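Local coordinates for capsular polysaccharide export system protein KpsC (Thermosulfurimonas dismutans, PDB 6MGD), which is a beta Kdo 2,7 transferase that probably uses CMP-Kdo to build the glycolipid end of Gram-negative capsular polysaccharides, at residues T258-P263 and T272-H277; F264-G269 and P278-K283; A166-G171 and H240-L245; I156-Q161 and A192-K197. All blocks are in the same frame, centred on the assembly; numbering follows the deposited sequence.

Contact 1 (T258-P263 and T272-H277); sequences TCYGHP and TDIYPH
The His-262 imidazole reaches across to the backbone of 275-277. NE2 donates to Tyr-275 O at 2.6 Å; the acceptor lies almost in the imidazole plane, although the donor stands above the carbonyl plane. His-277 CA sits over a face of this ring, and the His-277 ring turns its edge toward a face of it in an edge-to-face pair, planes 52° apart. Ile-274 places CG1 over a face of the Tyr-260 ring, 3.7 Å from its centroid. With CG1 anti to the carbonyl carbon (chi1 -63°), CD1 runs on to Thr-258 CG2. Strands 258-259 and 272-273 pair in parallel, 272-273 being an edge strand of the parallel sheet in this GT-B-type domain. Cys-259 N donates to Thr-272 O at 3.1 Å, and Ile-274 N to Cys-259 O at 2.8 Å, almost straight at 176°. On the face carrying both threonines, Thr-258 OG1 donates to Thr-272 OG1 at 2.9 Å. Past the strand ends a water accepts from Tyr-275 N and lies 2.7 Å from Gly-261 O, to which it probably donates. Farther out, Tyr-260 OH bonds His-240 ND1, helix 178-188 packs on the Tyr-260 ring, and Asp-273 accepts from Thr-271 OG1 at OD1 and from Gly-267 N at OD2.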
loop_
_atom_site.group_PDB
_atom_site.type_symbol
_atom_site.label_atom_id
_atom_site.label_comp_id
_atom_site.label_asym_id
_atom_site.label_seq_id
_atom_site.Cartn_x
_atom_site.Cartn_y
_atom_site.Cartn_z
ATOM N N THR A 258 -5.941 -10.489 -10.109
ATOM C CA THR A 258 -5.010 -10.324 -11.216
ATOM C C THR A 258 -4.432 -8.916 -11.166
ATOM O O THR A 258 -5.178 -7.940 -11.029
ATOM C CB THR A 258 -5.710 -10.566 -12.557
ATOM O OG1 THR A 258 -6.146 -11.929 -12.630
ATOM C CG2 THR A 258 -4.773 -10.271 -13.724
ATOM N N CYS A 259 -3.111 -8.810 -11.265
ATOM C CA CYS A 259 -2.421 -7.529 -11.188
ATOM C C CYS A 259 -1.938 -7.120 -12.572
ATOM O O CYS A 259 -1.279 -7.904 -13.262
ATOM C CB CYS A 259 -1.242 -7.598 -10.213
ATOM S SG CYS A 259 -1.718 -7.858 -8.485
ATOM N N TYR A 260 -2.274 -5.898 -12.976
ATOM C CA TYR A 260 -1.816 -5.353 -14.246
ATOM C C TYR A 260 -0.621 -4.424 -14.089
ATOM O O TYR A 260 -0.056 -3.990 -15.099
ATOM C CB TYR A 260 -2.965 -4.622 -14.953
ATOM C CG TYR A 260 -4.059 -5.552 -15.438
ATOM C CD1 TYR A 260 -4.963 -6.116 -14.546
ATOM C CD2 TYR A 260 -4.184 -5.869 -16.786
ATOM C CE1 TYR A 260 -5.958 -6.969 -14.979
ATOM C CE2 TYR A 260 -5.181 -6.721 -17.230
ATOM C CZ TYR A 260 -6.066 -7.267 -16.320
ATOM O OH TYR A 260 -7.062 -8.116 -16.747
ATOM N N GLY A 261 -0.235 -4.110 -12.856
ATOM C CA GLY A 261 0.997 -3.405 -12.568
ATOM C C GLY A 261 1.879 -4.237 -11.659
ATOM O O GLY A 261 1.883 -5.467 -11.763
ATOM N N HIS A 262 2.616 -3.594 -10.754
ATOM C CA HIS A 262 3.507 -4.289 -9.822
ATOM C C HIS A 262 3.339 -3.728 -8.415
ATOM O O HIS A 262 4.241 -3.065 -7.887
ATOM C CB HIS A 262 4.963 -4.182 -10.269
ATOM C CG HIS A 262 5.291 -4.998 -11.479
ATOM N ND1 HIS A 262 6.270 -4.635 -12.379
ATOM C CD2 HIS A 262 4.780 -6.168 -11.930
ATOM C CE1 HIS A 262 6.341 -5.541 -13.337
ATOM N NE2 HIS A 262 5.447 -6.481 -13.090
ATOM N N PRO A 263 2.200 -3.986 -7.773
ATOM C CA PRO A 263 2.026 -3.555 -6.382
ATOM C C PRO A 263 2.920 -4.361 -5.454
ATOM O O PRO A 263 3.591 -5.317 -5.858
ATOM C CB PRO A 263 0.545 -3.823 -6.104
ATOM C CG PRO A 263 0.184 -4.914 -7.050
ATOM C CD PRO A 263 1.000 -4.667 -8.293
ATOM N N THR A 272 -2.060 -13.648 -10.020
ATOM C CA THR A 272 -1.705 -13.868 -11.417
ATOM C C THR A 272 -1.324 -12.522 -12.021
ATOM O O THR A 272 -2.183 -11.659 -12.231
ATOM C CB THR A 272 -2.857 -14.521 -12.175
ATOM O OG1 THR A 272 -4.071 -13.803 -11.921
ATOM C CG2 THR A 272 -3.027 -15.971 -11.737
ATOM N N ASP A 273 -0.035 -12.334 -12.283
ATOM C CA ASP A 273 0.487 -11.049 -12.722
ATOM C C ASP A 273 0.535 -10.993 -14.243
ATOM O O ASP A 273 1.077 -11.897 -14.888
ATOM C CB ASP A 273 1.877 -10.811 -12.132
ATOM C CG ASP A 273 1.889 -10.918 -10.616
ATOM O OD1 ASP A 273 0.847 -10.618 -9.991
ATOM O OD2 ASP A 273 2.934 -11.303 -10.051
ATOM N N ILE A 274 -0.041 -9.931 -14.809
ATOM C CA ILE A 274 -0.023 -9.759 -16.259
ATOM C C ILE A 274 1.404 -9.551 -16.748
ATOM O O ILE A 274 1.889 -10.267 -17.632
ATOM C CB ILE A 274 -0.938 -8.593 -16.671
ATOM C CG1 ILE A 274 -2.387 -8.898 -16.290
ATOM C CG2 ILE A 274 -0.814 -8.322 -18.164
ATOM C CD1 ILE A 274 -2.994 -10.053 -17.061
ATOM N N TYR A 275 2.096 -8.571 -16.179
ATOM C CA TYR A 275 3.492 -8.337 -16.514
ATOM C C TYR A 275 4.376 -8.858 -15.395
ATOM O O TYR A 275 4.161 -8.498 -14.230
ATOM C CB TYR A 275 3.747 -6.849 -16.734
ATOM C CG TYR A 275 2.761 -6.206 -17.684
ATOM C CD1 TYR A 275 2.795 -6.482 -19.046
ATOM C CD2 TYR A 275 1.796 -5.322 -17.220
ATOM C CE1 TYR A 275 1.893 -5.899 -19.916
ATOM C CE2 TYR A 275 0.891 -4.733 -18.085
ATOM C CZ TYR A 275 0.944 -5.024 -19.431
ATOM O OH TYR A 275 0.045 -4.440 -20.293
ATOM N N PRO A 276 5.360 -9.706 -15.692
ATOM C CA PRO A 276 6.163 -10.304 -14.620
ATOM C C PRO A 276 7.004 -9.261 -13.905
ATOM O O PRO A 276 7.473 -8.290 -14.504
ATOM C CB PRO A 276 7.051 -11.316 -15.357
ATOM C CG PRO A 276 6.457 -11.455 -16.734
ATOM C CD PRO A 276 5.792 -10.151 -17.026
ATOM N N HIS A 277 7.194 -9.472 -12.607
ATOM C CA HIS A 277 8.035 -8.555 -11.847
ATOM C C HIS A 277 9.504 -8.869 -12.110
ATOM O O HIS A 277 9.922 -10.022 -11.960
ATOM C CB HIS A 277 7.741 -8.636 -10.354
ATOM C CG HIS A 277 8.285 -7.476 -9.578
ATOM N ND1 HIS A 277 9.625 -7.335 -9.290
ATOM C CD2 HIS A 277 7.670 -6.391 -9.050
ATOM C CE1 HIS A 277 9.812 -6.218 -8.609
ATOM N NE2 HIS A 277 8.642 -5.627 -8.452
HETATM O O HOH W 1 1.637 -7.385 -13.696
#

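Contact 2 (F264-G269 and P278-K283); sequences FYAGYG and PRRNIK
Arg-280 NH1 is held between two carbonyls, Ala-266 O and Pro-263 O. The bond to Ala-266 O, which lies close to the guanidinium plane, is modelled at 2.4 Å, too short for its exact length to be trusted. Two irregular loops meet here, one before and one after the edge strand 272-273 of the GT-B-type sheet, so side chains and scattered carbonyls do the joining in place of a strand ladder. The arginine reaches in with its chain extended from CG to NE, passing Gly-267 on the way: a beta-carbon on that glycine would collide with Arg-280 CD. Tyr-268 covers the same methylene in a CH-pi contact, CD lying over the ring face 4.2 Å from its centroid. Ring and guanidinium planes are only 14° apart, with Tyr-268 OH over the guanidinium face. With an alanine at Tyr-268, the Arg-280 methylene would probably lose its cover and the guanidinium would be freer to swing off the carbonyls. Glu-107 and Leu-110 of helix 105-112 also touch this tyrosine. Farther along, Tyr-268 CA points its hydrogen at Ile-282 O, 3.2 Å away. Lys-283 folds back at chi2 (68°), bringing CD to 3.4 Å from Tyr-268 O and CE to 3.4 Å from Gly-269 O.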
loop_
_atom_site.group_PDB
_atom_site.type_symbol
_atom_site.label_atom_id
_atom_site.label_comp_id
_atom_site.label_asym_id
_atom_site.label_seq_id
_atom_site.Cartn_x
_atom_site.Cartn_y
_atom_site.Cartn_z
ATOM N N PHE A 264 2.913 -3.969 -4.176
ATOM C CA PHE A 264 3.808 -4.585 -3.202
ATOM C C PHE A 264 3.502 -6.060 -2.986
ATOM O O PHE A 264 4.388 -6.805 -2.553
ATOM C CB PHE A 264 3.746 -3.823 -1.870
ATOM C CG PHE A 264 2.515 -4.111 -1.041
ATOM C CD1 PHE A 264 1.388 -3.314 -1.148
ATOM C CD2 PHE A 264 2.499 -5.160 -0.129
ATOM C CE1 PHE A 264 0.260 -3.568 -0.377
ATOM C CE2 PHE A 264 1.375 -5.423 0.640
ATOM C CZ PHE A 264 0.255 -4.626 0.519
ATOM N N TYR A 265 2.279 -6.498 -3.274
ATOM C CA TYR A 265 1.884 -7.886 -3.095
ATOM C C TYR A 265 2.006 -8.706 -4.372
ATOM O O TYR A 265 1.638 -9.884 -4.372
ATOM C CB TYR A 265 0.447 -7.964 -2.556
ATOM C CG TYR A 265 -0.555 -7.115 -3.313
ATOM C CD1 TYR A 265 -0.767 -5.785 -2.972
ATOM C CD2 TYR A 265 -1.290 -7.646 -4.366
ATOM C CE1 TYR A 265 -1.677 -5.005 -3.659
ATOM C CE2 TYR A 265 -2.202 -6.873 -5.059
ATOM C CZ TYR A 265 -2.392 -5.555 -4.702
ATOM O OH TYR A 265 -3.297 -4.780 -5.388
ATOM N N ALA A 266 2.520 -8.122 -5.448
ATOM C CA ALA A 266 2.682 -8.830 -6.709
ATOM C C ALA A 266 4.052 -9.497 -6.783
ATOM O O ALA A 266 4.976 -9.166 -6.035
ATOM C CB ALA A 266 2.500 -7.877 -7.891
ATOM N N GLY A 267 4.170 -10.452 -7.704
ATOM C CA GLY A 267 5.402 -11.177 -7.911
ATOM C C GLY A 267 5.637 -12.343 -6.977
ATOM O O GLY A 267 6.611 -13.081 -7.174
ATOM N N TYR A 268 4.781 -12.544 -5.974
ATOM C CA TYR A 268 4.965 -13.595 -4.981
ATOM C C TYR A 268 4.067 -14.804 -5.227
ATOM O O TYR A 268 3.911 -15.642 -4.334
ATOM C CB TYR A 268 4.732 -13.041 -3.575
ATOM C CG TYR A 268 5.665 -11.914 -3.196
ATOM C CD1 TYR A 268 7.018 -12.148 -2.987
ATOM C CD2 TYR A 268 5.192 -10.618 -3.039
ATOM C CE1 TYR A 268 7.875 -11.121 -2.638
ATOM C CE2 TYR A 268 6.041 -9.584 -2.690
ATOM C CZ TYR A 268 7.382 -9.841 -2.490
ATOM O OH TYR A 268 8.234 -8.818 -2.141
ATOM N N GLY A 269 3.471 -14.908 -6.415
ATOM C CA GLY A 269 2.668 -16.056 -6.774
ATOM C C GLY A 269 1.286 -16.105 -6.166
ATOM O O GLY A 269 0.502 -16.994 -6.527
ATOM N N PRO A 278 10.311 -7.876 -12.495
ATOM C CA PRO A 278 11.699 -8.157 -12.897
ATOM C C PRO A 278 12.613 -8.571 -11.756
ATOM O O PRO A 278 13.766 -8.933 -12.022
ATOM C CB PRO A 278 12.168 -6.825 -13.505
ATOM C CG PRO A 278 10.917 -6.018 -13.729
ATOM C CD PRO A 278 9.950 -6.463 -12.687
ATOM N N ARG A 279 12.152 -8.530 -10.505
ATOM C CA ARG A 279 13.041 -8.717 -9.369
ATOM C C ARG A 279 12.521 -9.676 -8.306
ATOM O O ARG A 279 13.170 -9.819 -7.265
ATOM C CB ARG A 279 13.339 -7.365 -8.703
ATOM C CG ARG A 279 14.089 -6.374 -9.578
ATOM C CD ARG A 279 14.247 -5.029 -8.881
ATOM N NE ARG A 279 14.745 -5.181 -7.518
ATOM C CZ ARG A 279 13.997 -5.032 -6.428
ATOM N NH1 ARG A 279 14.531 -5.198 -5.226
ATOM N NH2 ARG A 279 12.715 -4.711 -6.542
ATOM N N ARG A 280 11.386 -10.333 -8.525
ATOM C CA ARG A 280 10.777 -11.186 -7.511
ATOM C C ARG A 280 10.641 -12.604 -8.047
ATOM O O ARG A 280 9.992 -12.824 -9.075
ATOM C CB ARG A 280 9.417 -10.633 -7.082
ATOM C CG ARG A 280 9.507 -9.262 -6.427
ATOM C CD ARG A 280 8.141 -8.713 -6.059
ATOM N NE ARG A 280 8.195 -7.278 -5.786
ATOM C CZ ARG A 280 7.128 -6.515 -5.572
ATOM N NH1 ARG A 280 5.911 -7.046 -5.594
ATOM N NH2 ARG A 280 7.275 -5.217 -5.337
ATOM N N ASN A 281 11.253 -13.562 -7.345
ATOM C CA ASN A 281 11.185 -14.972 -7.697
ATOM C C ASN A 281 10.493 -15.831 -6.651
ATOM O O ASN A 281 10.126 -16.970 -6.959
ATOM C CB ASN A 281 12.597 -15.541 -7.920
ATOM C CG ASN A 281 13.415 -14.716 -8.888
ATOM O OD1 ASN A 281 13.930 -13.655 -8.533
ATOM N ND2 ASN A 281 13.551 -15.205 -10.116
ATOM N N ILE A 282 10.299 -15.320 -5.441
ATOM C CA ILE A 282 9.856 -16.129 -4.311
ATOM C C ILE A 282 8.352 -16.345 -4.384
ATOM O O ILE A 282 7.589 -15.435 -4.736
ATOM C CB ILE A 282 10.266 -15.454 -2.989
ATOM C CG1 ILE A 282 11.735 -15.022 -3.049
ATOM C CG2 ILE A 282 10.032 -16.385 -1.810
ATOM C CD1 ILE A 282 12.706 -16.162 -3.308
ATOM N N LYS A 283 7.923 -17.562 -4.060
ATOM C CA LYS A 283 6.512 -17.903 -3.929
ATOM C C LYS A 283 6.153 -17.905 -2.447
ATOM O O LYS A 283 6.722 -18.677 -1.669
ATOM C CB LYS A 283 6.218 -19.264 -4.564
ATOM C CG LYS A 283 4.795 -19.763 -4.363
ATOM C CD LYS A 283 3.803 -18.911 -5.128
ATOM C CE LYS A 283 2.375 -19.398 -4.933
ATOM N NZ LYS A 283 1.950 -19.330 -3.506
#

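Contact 3 (A166-G171 and H240-L245); sequences ASIKFG and HVLTSL
Thr-243 sets both branches of its side chain against helix 166-169. Its OG1 and Ser-167 OG share a hydrogen bond of 3.1 Å in which either hydroxyl may be the donor, and a weak, unsettled approach of OG1 to Ser-167 O measures 3.4 Å. OG1 lies between the backbone N and the carbonyl carbon (chi1 65°), which turns CG2 toward two carbonyls, 3.3 Å from Ser-167 O and 3.6 Å from Gly-171 O. This is the closely fitted part: the threonine is buried, and a beta-carbon on Gly-171 would strike Ser-167 O. Elsewhere the contact is thinner. Ile-168 and Leu-242, both buried, cross at about a right angle and meet through CG2 and CD2 at 3.9 Å, while Ser-167 is partly exposed. The loop bearing Thr-243 is also held by Gln-161 OE1, which accepts from Thr-243 N, and Ser-244 OG caps Phe-246 N as the chain turns into helix 246-253. The loop 242-245 leaves the C-terminal end of strand 238-241, and helix 166-169 comes after that of 155-159, the side of the sheet that in GT-B enzymes generally faces the cleft between the domains. Strand 238-241 runs between 155-159 and 257-259; helix 178-188 touches Leu-242 through Leu-181, and Phe-170 packs on helix 52-56.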
loop_
_atom_site.group_PDB
_atom_site.type_symbol
_atom_site.label_atom_id
_atom_site.label_comp_id
_atom_site.label_asym_id
_atom_site.label_seq_id
_atom_site.Cartn_x
_atom_site.Cartn_y
_atom_site.Cartn_z
ATOM N N ALA A 166 1.528 8.021 -6.802
ATOM C CA ALA A 166 2.909 7.585 -6.989
ATOM C C ALA A 166 3.005 6.088 -7.265
ATOM O O ALA A 166 3.916 5.650 -7.977
ATOM C CB ALA A 166 3.744 7.956 -5.762
ATOM N N SER A 167 2.083 5.290 -6.720
ATOM C CA SER A 167 2.138 3.848 -6.936
ATOM C C SER A 167 1.928 3.471 -8.397
ATOM O O SER A 167 2.316 2.373 -8.803
ATOM C CB SER A 167 1.100 3.137 -6.065
ATOM O OG SER A 167 -0.211 3.582 -6.356
ATOM N N ILE A 168 1.316 4.342 -9.195
ATOM C CA ILE A 168 1.218 4.068 -10.623
ATOM C C ILE A 168 2.483 4.517 -11.342
ATOM O O ILE A 168 2.945 3.858 -12.281
ATOM C CB ILE A 168 -0.037 4.743 -11.202
ATOM C CG1 ILE A 168 -1.285 4.305 -10.427
ATOM C CG2 ILE A 168 -0.183 4.419 -12.685
ATOM C CD1 ILE A 168 -2.565 4.919 -10.942
ATOM N N LYS A 169 3.069 5.630 -10.897
ATOM C CA LYS A 169 4.284 6.140 -11.518
ATOM C C LYS A 169 5.451 5.182 -11.317
ATOM O O LYS A 169 6.146 4.828 -12.275
ATOM C CB LYS A 169 4.610 7.524 -10.958
ATOM C CG LYS A 169 5.850 8.154 -11.569
ATOM C CD LYS A 169 6.057 9.573 -11.067
ATOM C CE LYS A 169 7.365 10.159 -11.588
ATOM N NZ LYS A 169 7.630 11.515 -11.029
ATOM N N PHE A 170 5.683 4.746 -10.080
ATOM C CA PHE A 170 6.811 3.878 -9.768
ATOM C C PHE A 170 6.420 2.416 -9.598
ATOM O O PHE A 170 7.292 1.587 -9.321
ATOM C CB PHE A 170 7.515 4.365 -8.496
ATOM C CG PHE A 170 8.009 5.777 -8.578
ATOM C CD1 PHE A 170 7.219 6.829 -8.141
ATOM C CD2 PHE A 170 9.266 6.055 -9.086
ATOM C CE1 PHE A 170 7.674 8.133 -8.215
ATOM C CE2 PHE A 170 9.727 7.356 -9.162
ATOM C CZ PHE A 170 8.930 8.397 -8.725
ATOM N N GLY A 171 5.144 2.076 -9.757
ATOM C CA GLY A 171 4.722 0.708 -9.532
ATOM C C GLY A 171 4.081 0.041 -10.730
ATOM O O GLY A 171 3.871 -1.174 -10.720
ATOM N N HIS A 240 -9.439 -7.450 -10.544
ATOM C CA HIS A 240 -8.390 -7.040 -11.474
ATOM C C HIS A 240 -8.008 -5.594 -11.191
ATOM O O HIS A 240 -8.831 -4.687 -11.353
ATOM C CB HIS A 240 -8.841 -7.213 -12.926
ATOM C CG HIS A 240 -9.016 -8.644 -13.337
ATOM N ND1 HIS A 240 -8.678 -9.105 -14.591
ATOM C CD2 HIS A 240 -9.496 -9.715 -12.659
ATOM C CE1 HIS A 240 -8.940 -10.399 -14.667
ATOM N NE2 HIS A 240 -9.436 -10.793 -13.508
ATOM N N VAL A 241 -6.756 -5.382 -10.777
ATOM C CA VAL A 241 -6.283 -4.081 -10.324
ATOM C C VAL A 241 -5.032 -3.694 -11.105
ATOM O O VAL A 241 -4.476 -4.480 -11.873
ATOM C CB VAL A 241 -5.985 -4.066 -8.810
ATOM C CG1 VAL A 241 -7.164 -4.620 -8.027
ATOM C CG2 VAL A 241 -4.721 -4.859 -8.512
ATOM N N LEU A 242 -4.595 -2.453 -10.892
ATOM C CA LEU A 242 -3.303 -1.990 -11.382
ATOM C C LEU A 242 -2.287 -2.065 -10.245
ATOM O O LEU A 242 -1.516 -3.025 -10.159
ATOM C CB LEU A 242 -3.412 -0.569 -11.942
ATOM C CG LEU A 242 -2.249 -0.035 -12.788
ATOM C CD1 LEU A 242 -1.948 -0.963 -13.958
ATOM C CD2 LEU A 242 -2.547 1.375 -13.292
ATOM N N THR A 243 -2.286 -1.064 -9.355
ATOM C CA THR A 243 -1.448 -1.090 -8.160
ATOM C C THR A 243 -2.252 -0.803 -6.895
ATOM O O THR A 243 -1.674 -0.394 -5.882
ATOM C CB THR A 243 -0.293 -0.088 -8.260
ATOM O OG1 THR A 243 -0.818 1.245 -8.289
ATOM C CG2 THR A 243 0.544 -0.338 -9.506
ATOM N N SER A 244 -3.565 -1.012 -6.925
ATOM C CA SER A 244 -4.414 -0.583 -5.823
ATOM C C SER A 244 -4.205 -1.447 -4.585
ATOM O O SER A 244 -4.085 -2.673 -4.673
ATOM C CB SER A 244 -5.883 -0.625 -6.240
ATOM O OG SER A 244 -6.706 -0.047 -5.243
ATOM N N LEU A 245 -4.161 -0.792 -3.422
ATOM C CA LEU A 245 -4.198 -1.506 -2.151
ATOM C C LEU A 245 -5.464 -2.345 -2.017
ATOM O O LEU A 245 -5.483 -3.317 -1.253
ATOM C CB LEU A 245 -4.096 -0.505 -0.996
ATOM C CG LEU A 245 -3.996 -1.032 0.434
ATOM C CD1 LEU A 245 -2.739 -1.867 0.608
ATOM C CD2 LEU A 245 -4.023 0.128 1.424
#

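Contact 4 (I156-Q161 and A192-K197); sequences IVVPGQ and AYIVYK
With CG anti to the backbone N (chi1 176°), Tyr-196 lays its ring along the end of the neighbouring strand, toward Val-158 and Gly-160. Val-158 CG1, likewise anti (chi1 172°), meets the ring at its edge, in plane, 3.9 Å from CD1. The phenol OH ends 3.3 Å from Gly-160 CA, where a beta-carbon would collide with it. A serine in place of Tyr-196 would probably open a gap beside Val-158 and Gly-160 and take the packing off that stretch of backbone. At the other end Ile-156 stretches CD1 to within 3.7 Å of Ala-192 CB. Between them five hydrogen bonds form a parallel ladder, from Ile-156 N to Tyr-193 O at 2.8 Å to Gly-160 N donating to Lys-197 O at 2.7 Å. The last continues the pairing beyond strand 155-159. Val-195 CG1 presses on the same backbone, 3.2 Å from Ile-156 O. The two strands are the halves of a beta-alpha-beta crossover of the Rossmann-like sheet: the connection runs through helices 166-169 and 178-188, and the latter covers the face bearing Ile-194 and Tyr-196, through Val-185 and Leu-182. Strand 238-241 flanks 155-159 and strand 222-223 flanks 193-197.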
loop_
_atom_site.group_PDB
_atom_site.type_symbol
_atom_site.label_atom_id
_atom_site.label_comp_id
_atom_site.label_asym_id
_atom_site.label_seq_id
_atom_site.Cartn_x
_atom_site.Cartn_y
_atom_site.Cartn_z
ATOM N N ILE A 156 -16.029 -9.839 -12.815
ATOM C CA ILE A 156 -14.738 -9.190 -12.607
ATOM C C ILE A 156 -14.988 -7.774 -12.094
ATOM O O ILE A 156 -15.849 -7.062 -12.623
ATOM C CB ILE A 156 -13.894 -9.175 -13.898
ATOM C CG1 ILE A 156 -13.449 -10.589 -14.275
ATOM C CG2 ILE A 156 -12.673 -8.280 -13.739
ATOM C CD1 ILE A 156 -12.472 -10.634 -15.446
ATOM N N VAL A 157 -14.250 -7.377 -11.053
ATOM C CA VAL A 157 -14.337 -6.041 -10.472
ATOM C C VAL A 157 -13.003 -5.337 -10.680
ATOM O O VAL A 157 -11.936 -5.945 -10.537
ATOM C CB VAL A 157 -14.707 -6.082 -8.971
ATOM C CG1 VAL A 157 -13.630 -6.786 -8.158
ATOM C CG2 VAL A 157 -14.960 -4.677 -8.425
ATOM N N VAL A 158 -13.068 -4.057 -11.033
ATOM C CA VAL A 158 -11.880 -3.242 -11.268
ATOM C C VAL A 158 -11.992 -1.958 -10.455
ATOM O O VAL A 158 -12.837 -1.106 -10.760
ATOM C CB VAL A 158 -11.695 -2.933 -12.765
ATOM C CG1 VAL A 158 -10.570 -1.926 -12.969
ATOM C CG2 VAL A 158 -11.415 -4.208 -13.548
ATOM N N PRO A 159 -11.178 -1.781 -9.412
ATOM C CA PRO A 159 -11.210 -0.531 -8.637
ATOM C C PRO A 159 -10.358 0.530 -9.315
ATOM O O PRO A 159 -9.164 0.330 -9.544
ATOM C CB PRO A 159 -10.625 -0.944 -7.280
ATOM C CG PRO A 159 -9.706 -2.073 -7.610
ATOM C CD PRO A 159 -10.298 -2.792 -8.801
ATOM N N GLY A 160 -10.980 1.656 -9.652
ATOM C CA GLY A 160 -10.234 2.758 -10.222
ATOM C C GLY A 160 -9.339 3.428 -9.196
ATOM O O GLY A 160 -9.595 3.402 -7.993
ATOM N N GLN A 161 -8.266 4.036 -9.690
ATOM C CA GLN A 161 -7.317 4.754 -8.856
ATOM C C GLN A 161 -7.224 6.204 -9.308
ATOM O O GLN A 161 -7.648 6.564 -10.409
ATOM C CB GLN A 161 -5.922 4.116 -8.910
ATOM C CG GLN A 161 -5.851 2.679 -8.427
ATOM C CD GLN A 161 -4.442 2.121 -8.499
ATOM O OE1 GLN A 161 -4.236 0.969 -8.883
ATOM N NE2 GLN A 161 -3.461 2.939 -8.127
ATOM N N ALA A 192 -16.364 -11.854 -19.800
ATOM C CA ALA A 192 -16.667 -11.668 -18.390
ATOM C C ALA A 192 -17.505 -10.409 -18.175
ATOM O O ALA A 192 -17.526 -9.491 -19.000
ATOM C CB ALA A 192 -15.378 -11.589 -17.572
ATOM N N TYR A 193 -18.209 -10.379 -17.045
ATOM C CA TYR A 193 -18.963 -9.201 -16.632
ATOM C C TYR A 193 -18.024 -8.299 -15.839
ATOM O O TYR A 193 -17.625 -8.634 -14.719
ATOM C CB TYR A 193 -20.187 -9.589 -15.806
ATOM C CG TYR A 193 -21.121 -8.431 -15.517
ATOM C CD1 TYR A 193 -20.869 -7.552 -14.470
ATOM C CD2 TYR A 193 -22.255 -8.216 -16.291
ATOM C CE1 TYR A 193 -21.712 -6.491 -14.206
ATOM C CE2 TYR A 193 -23.108 -7.159 -16.032
ATOM C CZ TYR A 193 -22.832 -6.300 -14.987
ATOM O OH TYR A 193 -23.677 -5.245 -14.722
ATOM N N ILE A 194 -17.671 -7.159 -16.419
ATOM C CA ILE A 194 -16.729 -6.225 -15.815
ATOM C C ILE A 194 -17.516 -5.064 -15.229
ATOM O O ILE A 194 -18.282 -4.400 -15.938
ATOM C CB ILE A 194 -15.692 -5.731 -16.837
ATOM C CG1 ILE A 194 -14.948 -6.919 -17.451
ATOM C CG2 ILE A 194 -14.721 -4.765 -16.177
ATOM C CD1 ILE A 194 -13.925 -6.530 -18.491
ATOM N N VAL A 195 -17.333 -4.823 -13.935
ATOM C CA VAL A 195 -17.928 -3.687 -13.244
ATOM C C VAL A 195 -16.791 -2.803 -12.747
ATOM O O VAL A 195 -15.902 -3.272 -12.025
ATOM C CB VAL A 195 -18.843 -4.129 -12.090
ATOM C CG1 VAL A 195 -18.212 -5.265 -11.303
ATOM C CG2 VAL A 195 -19.146 -2.958 -11.178
ATOM N N TYR A 196 -16.811 -1.535 -13.145
ATOM C CA TYR A 196 -15.760 -0.588 -12.800
ATOM C C TYR A 196 -16.199 0.239 -11.601
ATOM O O TYR A 196 -17.205 0.957 -11.668
ATOM C CB TYR A 196 -15.428 0.320 -13.983
ATOM C CG TYR A 196 -14.413 1.396 -13.663
ATOM C CD1 TYR A 196 -13.099 1.069 -13.354
ATOM C CD2 TYR A 196 -14.766 2.739 -13.685
ATOM C CE1 TYR A 196 -12.166 2.047 -13.070
ATOM C CE2 TYR A 196 -13.839 3.726 -13.402
ATOM C CZ TYR A 196 -12.541 3.373 -13.094
ATOM O OH TYR A 196 -11.614 4.350 -12.810
ATOM N N LYS A 197 -15.447 0.134 -10.507
ATOM C CA LYS A 197 -15.685 0.947 -9.325
ATOM C C LYS A 197 -14.713 2.116 -9.343
ATOM O O LYS A 197 -13.538 1.945 -8.985
ATOM C CB LYS A 197 -15.508 0.120 -8.051
ATOM C CG LYS A 197 -15.776 0.902 -6.782
ATOM C CD LYS A 197 -14.761 0.566 -5.707
ATOM C CE LYS A 197 -15.113 1.250 -4.399
ATOM N NZ LYS A 197 -16.489 0.893 -3.958
#

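In the fold
From the N terminus, strand 155-159 opens contact 4 and helix 166-169 opens contact 3 before contact 4 closes at 192-197, after helix 178-188; contact 3 closes only at 240-245, so the two cross. The backbone bond from His-240 N to Val-157 O joins their strands. Contact 1 then opens at 258-263 and contact 2 at 264-269, closing in the same order at 272-277 and 278-283, so these too cross, as two short loops shifted along the chain. Contacts 1, 3 and 4 all reach the parallel six-stranded sheet, from strand 193-197 to the edge strand 272-273. Contact 2 is made by the loops before and after strand 272-273, beside helix 105-112, and meets contact 3 where Phe-264 packs on Leu-245.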